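Local coordinates for protein N2152 (Neocallimastix frontalis, PDB 5U22) that probably hydrolyses arabinose-containing glycans as a family 39 glycoside hydrolase of a rumen anaerobic fungus, with polyspecific activity on rare arabinosyl substrates, at residues Thr297-Gly300 with Ala301-Phe305; Gly409-Ser413 with Ser414-Ile418. All coordinates share one frame; numbering follows the deposited sequence.

Contact 1 of 2, residues Thr297-Gly300 with Ala301-Phe305; sequences TQKG and AGWYF
The side chain of K299 runs over one face of the W303 indole, four residues further along the chain. Its ammonium group makes a cation-pi contact, NZ of K299 lying 3.8 Å from the centroid of the W303 six-membered ring and 30° off the normal. K299 CE sits more squarely over the same face in a CH-pi contact, 3.6 Å from the centroid of the W303 six-membered ring and 7° off the normal. The lysine is fully extended beyond CG, which lets successive carbons follow the indole: K299 CG lies by W303 CD2 and K299 CD by W303 CE3.

Van der Waals contact continues on Y304. K299 crosses this side chain at about a right angle, K299 CD coming within 3.4 Å of Y304 OH, while CE3 of W303 stands over the centre of one face of the Y304 ring.

These residues lie where the loop after strand 275-278, in the TIM-barrel part of the enzyme, enters helix 301-310. The helix packs between the barrel's helix 258-270 and strand 368-376 of the beta-sandwich: A301 meets P258 on one and I376 on the other.

Among polar contacts, the backbone N of W303 gives a weak, bent hydrogen bond to G300 O, at 3.1 Å, at the entry to the helix. Further on, Y304 N bonds weakly to A301 O, 3.1 Å away. The indole NE1 of W303 donates to the backbone O of L58, tying the edge of the ring to the end of helix 55-58.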
loop_
_atom_site.group_PDB
_atom_site.type_symbol
_atom_site.label_atom_id
_atom_site.label_comp_id
_atom_site.label_asym_id
_atom_site.label_seq_id
_atom_site.Cartn_x
_atom_site.Cartn_y
_atom_site.Cartn_z
ATOM N N THR A 297 -14.911 11.673 10.502
ATOM C CA THR A 297 -14.529 11.737 11.903
ATOM C C THR A 297 -14.529 10.399 12.622
ATOM O O THR A 297 -14.001 10.324 13.739
ATOM C CB THR A 297 -15.481 12.675 12.663
ATOM O OG1 THR A 297 -16.823 12.175 12.551
ATOM C CG2 THR A 297 -15.405 14.087 12.091
ATOM N N GLN A 298 -15.102 9.352 12.038
ATOM C CA GLN A 298 -15.287 8.083 12.726
ATOM C C GLN A 298 -14.485 6.978 12.056
ATOM O O GLN A 298 -14.445 6.888 10.826
ATOM C CB GLN A 298 -16.758 7.684 12.757
ATOM C CG GLN A 298 -17.648 8.665 13.498
ATOM C CD GLN A 298 -19.089 8.493 13.122
ATOM O OE1 GLN A 298 -19.502 8.816 12.002
ATOM N NE2 GLN A 298 -19.875 7.975 14.050
ATOM N N LYS A 299 -13.890 6.117 12.879
ATOM C CA LYS A 299 -13.161 4.960 12.375
ATOM C C LYS A 299 -14.112 3.955 11.738
ATOM O O LYS A 299 -15.216 3.719 12.235
ATOM C CB LYS A 299 -12.401 4.279 13.514
ATOM C CG LYS A 299 -11.313 5.134 14.166
ATOM C CD LYS A 299 -10.871 4.517 15.475
ATOM C CE LYS A 299 -9.827 5.383 16.166
ATOM N NZ LYS A 299 -9.320 4.755 17.425
ATOM N N GLY A 300 -13.680 3.355 10.630
ATOM C CA GLY A 300 -14.321 2.174 10.097
ATOM C C GLY A 300 -13.562 0.922 10.512
ATOM O O GLY A 300 -12.519 0.983 11.162
ATOM N N ALA A 301 -14.118 -0.232 10.128
ATOM C CA ALA A 301 -13.481 -1.506 10.453
ATOM C C ALA A 301 -12.037 -1.545 9.970
ATOM O O ALA A 301 -11.152 -2.017 10.687
ATOM C CB ALA A 301 -14.268 -2.667 9.839
ATOM N N GLY A 302 -11.783 -1.042 8.762
ATOM C CA GLY A 302 -10.444 -1.113 8.201
ATOM C C GLY A 302 -9.407 -0.374 9.021
ATOM O O GLY A 302 -8.243 -0.774 9.058
ATOM N N TRP A 303 -9.806 0.713 9.683
ATOM C CA TRP A 303 -8.865 1.429 10.538
ATOM C C TRP A 303 -8.250 0.480 11.554
ATOM O O TRP A 303 -7.031 0.447 11.744
ATOM C CB TRP A 303 -9.565 2.586 11.244
ATOM C CG TRP A 303 -8.604 3.517 11.905
ATOM C CD1 TRP A 303 -8.089 4.668 11.379
ATOM C CD2 TRP A 303 -8.039 3.386 13.220
ATOM N NE1 TRP A 303 -7.238 5.256 12.283
ATOM C CE2 TRP A 303 -7.191 4.489 13.420
ATOM C CE3 TRP A 303 -8.172 2.442 14.248
ATOM C CZ2 TRP A 303 -6.465 4.675 14.607
ATOM C CZ3 TRP A 303 -7.448 2.628 15.429
ATOM C CH2 TRP A 303 -6.609 3.739 15.595
ATOM N N TYR A 304 -9.088 -0.336 12.189
ATOM C CA TYR A 304 -8.590 -1.235 13.221
ATOM C C TYR A 304 -7.690 -2.322 12.638
ATOM O O TYR A 304 -6.694 -2.705 13.268
ATOM C CB TYR A 304 -9.764 -1.837 13.986
ATOM C CG TYR A 304 -10.460 -0.818 14.860
ATOM C CD1 TYR A 304 -11.597 -0.148 14.415
ATOM C CD2 TYR A 304 -9.965 -0.517 16.127
ATOM C CE1 TYR A 304 -12.233 0.799 15.224
ATOM C CE2 TYR A 304 -10.599 0.426 16.940
ATOM C CZ TYR A 304 -11.731 1.068 16.481
ATOM O OH TYR A 304 -12.339 2.002 17.295
ATOM N N PHE A 305 -8.008 -2.823 11.434
ATOM C CA PHE A 305 -7.125 -3.805 10.810
ATOM C C PHE A 305 -5.768 -3.188 10.486
ATOM O O PHE A 305 -4.723 -3.785 10.778
ATOM C CB PHE A 305 -7.762 -4.420 9.549
ATOM C CG PHE A 305 -7.051 -5.664 9.068
ATOM C CD1 PHE A 305 -7.204 -6.873 9.741
ATOM C CD2 PHE A 305 -6.212 -5.624 7.963
ATOM C CE1 PHE A 305 -6.540 -8.012 9.320
ATOM C CE2 PHE A 305 -5.548 -6.765 7.527
ATOM C CZ PHE A 305 -5.705 -7.958 8.215
#

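Contact 2 of 2, residues Gly409-Ser413 with Ser414-Ile418; sequences GTNAS and SGYRI
An Asx turn built on N411 shapes the bend into strand 415-422, and its side-chain amide grips the residues that follow. N411 OD1 accepts from the backbone N of S413 at 2.8 Å and, more straightly, from the backbone N of S414 at 2.7 Å and 167°. Both donors lie in the carbonyl plane. The other end of the amide is used as well: N411 ND2 donates to S414 OG at 3.0 Å, with the hydroxyl close to the amide plane, and this second grip limits rotation of the amide. Chi1 of 63° places CG of N411 between its own backbone N and carbonyl carbon, folding the amide over the turn. S414 OG is further bonded to D377, just past strand 368-376.

The bend connects strands 403-408 and 415-422 in the beta-sandwich domain, and Y416, already in the second strand, reaches back to the start of the bend. The backbone N of N411 donates to Y416 OH at 3.0 Å and 164°. Beside that bond the methyl CG2 of T410 approaches the Y416 ring obliquely, 3.8 Å from CZ of Y416, and N411 O lies at the ring edge near its plane. The hydroxyl of T410 turns instead to N350.

Three waters add further links. One molecule lies 2.6 Å from Y416 OH and donates weakly to G409 O; a second donates to both N411 O and S414 O, bridging the loop to the strand entrance; a third joins the hydroxyls of S413 and S414.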
loop_
_atom_site.group_PDB
_atom_site.type_symbol
_atom_site.label_atom_id
_atom_site.label_comp_id
_atom_site.label_asym_id
_atom_site.label_seq_id
_atom_site.Cartn_x
_atom_site.Cartn_y
_atom_site.Cartn_z
ATOM N N GLY A 409 -16.405 -20.742 12.014
ATOM C CA GLY A 409 -17.382 -19.783 11.536
ATOM C C GLY A 409 -16.780 -18.496 11.012
ATOM O O GLY A 409 -17.208 -17.409 11.407
ATOM N N THR A 410 -15.780 -18.605 10.139
ATOM C CA THR A 410 -15.112 -17.445 9.573
ATOM C C THR A 410 -15.814 -17.000 8.299
ATOM O O THR A 410 -16.524 -17.769 7.650
ATOM C CB THR A 410 -13.646 -17.752 9.274
ATOM O OG1 THR A 410 -13.565 -18.951 8.490
ATOM C CG2 THR A 410 -12.861 -17.937 10.575
ATOM N N ASN A 411 -15.599 -15.737 7.943
ATOM C CA ASN A 411 -16.180 -15.162 6.740
ATOM C C ASN A 411 -15.080 -14.486 5.930
ATOM O O ASN A 411 -13.912 -14.453 6.333
ATOM C CB ASN A 411 -17.300 -14.178 7.089
ATOM C CG ASN A 411 -16.801 -13.003 7.882
ATOM O OD1 ASN A 411 -16.143 -12.118 7.332
ATOM N ND2 ASN A 411 -17.118 -12.972 9.175
ATOM N N ALA A 412 -15.460 -13.933 4.776
ATOM C CA ALA A 412 -14.492 -13.363 3.845
ATOM C C ALA A 412 -14.241 -11.875 4.047
ATOM O O ALA A 412 -13.331 -11.331 3.413
ATOM C CB ALA A 412 -14.951 -13.591 2.396
ATOM N N SER A 413 -15.021 -11.200 4.888
ATOM C CA SER A 413 -14.918 -9.753 5.026
ATOM C C SER A 413 -14.263 -9.299 6.321
ATOM O O SER A 413 -13.651 -8.224 6.347
ATOM C CB SER A 413 -16.310 -9.117 4.919
ATOM O OG SER A 413 -17.167 -9.594 5.943
ATOM N N SER A 414 -14.367 -10.094 7.381
ATOM C CA SER A 414 -13.705 -9.787 8.645
ATOM C C SER A 414 -12.184 -9.823 8.497
ATOM O O SER A 414 -11.630 -10.507 7.629
ATOM C CB SER A 414 -14.123 -10.801 9.716
ATOM O OG SER A 414 -15.482 -10.653 10.098
ATOM N N GLY A 415 -11.507 -9.087 9.372
ATOM C CA GLY A 415 -10.070 -9.232 9.556
ATOM C C GLY A 415 -9.819 -10.036 10.821
ATOM O O GLY A 415 -10.562 -9.921 11.795
ATOM N N TYR A 416 -8.769 -10.851 10.801
ATOM C CA TYR A 416 -8.439 -11.695 11.945
ATOM C C TYR A 416 -7.011 -11.450 12.401
ATOM O O TYR A 416 -6.137 -11.123 11.599
ATOM C CB TYR A 416 -8.619 -13.173 11.608
ATOM C CG TYR A 416 -10.046 -13.502 11.214
ATOM C CD1 TYR A 416 -11.035 -13.665 12.177
ATOM C CD2 TYR A 416 -10.402 -13.636 9.883
ATOM C CE1 TYR A 416 -12.338 -13.970 11.817
ATOM C CE2 TYR A 416 -11.697 -13.921 9.522
ATOM C CZ TYR A 416 -12.657 -14.095 10.489
ATOM O OH TYR A 416 -13.950 -14.376 10.115
ATOM N N ARG A 417 -6.770 -11.621 13.705
ATOM C CA ARG A 417 -5.403 -11.575 14.210
ATOM C C ARG A 417 -5.191 -12.684 15.226
ATOM O O ARG A 417 -6.058 -12.941 16.068
ATOM C CB ARG A 417 -5.046 -10.231 14.865
ATOM C CG ARG A 417 -3.585 -10.174 15.300
ATOM C CD ARG A 417 -3.120 -8.784 15.748
ATOM N NE ARG A 417 -3.719 -8.348 17.015
ATOM C CZ ARG A 417 -3.336 -7.264 17.687
ATOM N NH1 ARG A 417 -2.343 -6.497 17.231
ATOM N NH2 ARG A 417 -3.941 -6.948 18.822
ATOM N N ILE A 418 -4.034 -13.342 15.142
ATOM C CA ILE A 418 -3.558 -14.222 16.204
ATOM C C ILE A 418 -2.327 -13.562 16.809
ATOM O O ILE A 418 -1.357 -13.281 16.096
ATOM C CB ILE A 418 -3.248 -15.628 15.673
ATOM C CG1 ILE A 418 -4.550 -16.301 15.253
ATOM C CG2 ILE A 418 -2.527 -16.453 16.743
ATOM C CD1 ILE A 418 -4.356 -17.501 14.376
HETATM O O HOH W 1 -15.710 -14.522 11.964
HETATM O O HOH W 2 -11.764 -12.772 6.122
HETATM O O HOH W 3 -17.293 -9.187 8.618
#

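Contacts 1 and 2 have centres about 16 Å apart, on the same side of the chain's centre. They meet through F305, whose CD1 lies 3.7 Å from CA of G415. Both border the junction of barrel and sandwich, since helix 258-270 and strand 368-376 have partners in each. Contact 1 is the more buried, and its chemistry is that of aromatic faces, with one cation-pi contact and only weak backbone bonds. Contact 2 is partly buried, lies farther from the chain's centre, and relies on a polar network of side-chain amide, hydroxyls, backbone groups and water. R417 adds a second tie, a cation-pi contact with W308 of helix 301-310.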